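Local coordinates for 4-hydroxy-tetrahydrodipicolinate synthase (Thermotoga maritima, PDB 1O5K), which probably catalyses the condensation of pyruvate with aspartate semialdehyde to 4-hydroxy-tetrahydrodipicolinate, a step of lysine biosynthesis, at residues 62-67 and 96-101. Residues are numbered along the deposited sequence; the frame is centred on the assembly and turned at random.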
loop_
_atom_site.group_PDB
_atom_site.type_symbol
_atom_site.label_atom_id
_atom_site.label_comp_id
_atom_site.label_asym_id
_atom_site.label_seq_id
_atom_site.Cartn_x
_atom_site.Cartn_y
_atom_site.Cartn_z
ATOM N N VAL A 62 -10.210 -2.472 29.943
ATOM C CA VAL A 62 -11.176 -2.182 31.010
ATOM C C VAL A 62 -11.985 -3.442 31.260
ATOM O O VAL A 62 -12.597 -3.975 30.347
ATOM C CB VAL A 62 -12.069 -1.038 30.595
ATOM C CG1 VAL A 62 -13.136 -0.782 31.644
ATOM C CG2 VAL A 62 -11.212 0.239 30.405
ATOM N N ASN A 63 -12.004 -3.887 32.509
ATOM C CA ASN A 63 -12.564 -5.184 32.853
ATOM C C ASN A 63 -14.084 -5.085 33.007
ATOM O O ASN A 63 -14.649 -3.993 32.997
ATOM C CB ASN A 63 -11.823 -5.790 34.049
ATOM C CG ASN A 63 -12.263 -5.233 35.386
ATOM O OD1 ASN A 63 -13.418 -4.827 35.574
ATOM N ND2 ASN A 63 -11.343 -5.243 36.351
ATOM N N GLU A 64 -14.778 -6.212 33.101
ATOM C CA GLU A 64 -16.238 -6.148 33.060
ATOM C C GLU A 64 -16.855 -5.339 34.189
ATOM O O GLU A 64 -17.824 -4.612 33.973
ATOM C CB GLU A 64 -16.857 -7.556 33.042
ATOM C CG GLU A 64 -16.585 -8.339 31.762
ATOM C CD GLU A 64 -17.765 -9.221 31.347
ATOM O OE1 GLU A 64 -18.440 -9.816 32.241
ATOM O OE2 GLU A 64 -18.025 -9.302 30.121
ATOM N N ASP A 65 -16.343 -5.476 35.402
ATOM C CA ASP A 65 -16.881 -4.721 36.520
ATOM C C ASP A 65 -16.652 -3.210 36.331
ATOM O O ASP A 65 -17.527 -2.396 36.572
ATOM C CB ASP A 65 -16.316 -5.239 37.834
ATOM C CG ASP A 65 -16.899 -6.630 38.207
ATOM O OD1 ASP A 65 -18.158 -6.786 38.115
ATOM O OD2 ASP A 65 -16.189 -7.612 38.589
ATOM N N GLU A 66 -15.492 -2.847 35.812
ATOM C CA GLU A 66 -15.207 -1.455 35.466
ATOM C C GLU A 66 -16.121 -0.860 34.389
ATOM O O GLU A 66 -16.523 0.308 34.470
ATOM C CB GLU A 66 -13.730 -1.343 35.022
ATOM C CG GLU A 66 -12.803 -1.452 36.193
ATOM C CD GLU A 66 -11.357 -1.620 35.783
ATOM O OE1 GLU A 66 -11.101 -2.103 34.657
ATOM O OE2 GLU A 66 -10.481 -1.260 36.602
ATOM N N ARG A 67 -16.439 -1.666 33.385
ATOM C CA ARG A 67 -17.331 -1.251 32.317
ATOM C C ARG A 67 -18.695 -0.918 32.935
ATOM O O ARG A 67 -19.298 0.111 32.600
ATOM C CB ARG A 67 -17.541 -2.386 31.332
ATOM C CG ARG A 67 -16.356 -2.753 30.535
ATOM C CD ARG A 67 -16.600 -4.009 29.656
ATOM N NE ARG A 67 -17.731 -3.849 28.743
ATOM C CZ ARG A 67 -17.647 -3.360 27.496
ATOM N NH1 ARG A 67 -16.487 -2.983 26.970
ATOM N NH2 ARG A 67 -18.738 -3.246 26.772
ATOM N N THR A 96 -19.654 -11.076 21.848
ATOM C CA THR A 96 -20.186 -9.764 21.487
ATOM C C THR A 96 -21.630 -9.627 21.949
ATOM O O THR A 96 -22.012 -8.634 22.551
ATOM C CB THR A 96 -20.072 -9.533 19.974
ATOM O OG1 THR A 96 -18.694 -9.453 19.561
ATOM C CG2 THR A 96 -20.643 -8.181 19.617
ATOM N N LEU A 97 -22.453 -10.637 21.703
ATOM C CA LEU A 97 -23.822 -10.587 22.166
ATOM C C LEU A 97 -23.885 -10.412 23.683
ATOM O O LEU A 97 -24.681 -9.639 24.189
ATOM C CB LEU A 97 -24.596 -11.809 21.688
ATOM C CG LEU A 97 -26.067 -11.826 22.158
ATOM C CD1 LEU A 97 -26.822 -10.536 21.740
ATOM C CD2 LEU A 97 -26.713 -13.055 21.653
ATOM N N LYS A 98 -23.043 -11.129 24.421
ATOM C CA LYS A 98 -23.020 -11.022 25.845
ATOM C C LYS A 98 -22.754 -9.581 26.261
ATOM O O LYS A 98 -23.425 -9.042 27.131
ATOM C CB LYS A 98 -21.949 -11.947 26.426
ATOM C CG LYS A 98 -21.903 -12.001 27.957
ATOM C CD LYS A 98 -20.448 -12.054 28.438
ATOM C CE LYS A 98 -20.324 -12.300 29.926
ATOM N NZ LYS A 98 -20.939 -13.594 30.321
ATOM N N LEU A 99 -21.790 -8.941 25.630
ATOM C CA LEU A 99 -21.519 -7.541 25.967
ATOM C C LEU A 99 -22.637 -6.592 25.599
ATOM O O LEU A 99 -22.927 -5.614 26.306
ATOM C CB LEU A 99 -20.270 -7.084 25.280
ATOM C CG LEU A 99 -18.946 -7.669 25.796
ATOM C CD1 LEU A 99 -17.815 -7.012 25.079
ATOM C CD2 LEU A 99 -18.764 -7.477 27.259
ATOM N N VAL A 100 -23.270 -6.881 24.483
ATOM C CA VAL A 100 -24.418 -6.082 24.025
ATOM C C VAL A 100 -25.562 -6.203 25.026
ATOM O O VAL A 100 -26.124 -5.205 25.474
ATOM C CB VAL A 100 -24.819 -6.513 22.616
ATOM C CG1 VAL A 100 -26.174 -5.946 22.224
ATOM C CG2 VAL A 100 -23.768 -6.115 21.644
ATOM N N LYS A 101 -25.868 -7.424 25.451
ATOM C CA LYS A 101 -26.942 -7.647 26.442
ATOM C C LYS A 101 -26.629 -7.010 27.829
ATOM O O LYS A 101 -27.522 -6.465 28.502
ATOM C CB LYS A 101 -27.254 -9.142 26.528
ATOM C CG LYS A 101 -27.946 -9.699 25.292
HETATM O O HOH W 1 -21.415 -4.049 27.776
#
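Glu64 and Leu99 mark the nearest approach of the two backbones, their CA atoms 9.0 Å apart, where the first turn of helix 64-78 faces the middle of helix 93-106. These are successive helices on the outside of the TIM barrel, joined through strand 84-87. Leu99 sits at the centre: its CD2 touches Glu64 OE2 at 3.5 Å and Arg67 NE at 4.1 Å, the two lying at about a right angle as seen from it. The Leu99 side chain meets Arg67 at roughly a right angle. Extended at chi2, then bent at chi3 (57°), Arg67 turns one guanidinium face toward Leu99 CD1, which rests 4.2 Å above the plane, displaced toward its rim. In the guanidinium plane, a water accepts from Arg67 NH2 at 3.0 Å and donates to Leu99 O at 2.6 Å; the same NH2 also bonds to Gly87 O, at the end of the intervening strand. On the other flank Lys98 crosses Glu64, its CE 3.8 Å from Glu64 OE2, but chi4 (60°) bends the ammonium aside and NZ stays 4.9 Å from OE1. Glu64 OE2 instead takes a salt bridge from Lys95 and a hydrogen bond from Gln102 NE2, both on helix 93-106. Behind this contact a capping box closes the start of helix 64-78, Asn63 OD1 accepting from Glu66 N and Glu66 OE1 from Asn63 N. Neighbouring barrel helices are thus joined by a leucine methyl touching two charged groups and by a bridging water, while Lys95, with weaker help from Lys98, would probably favour the ionised form of Glu64.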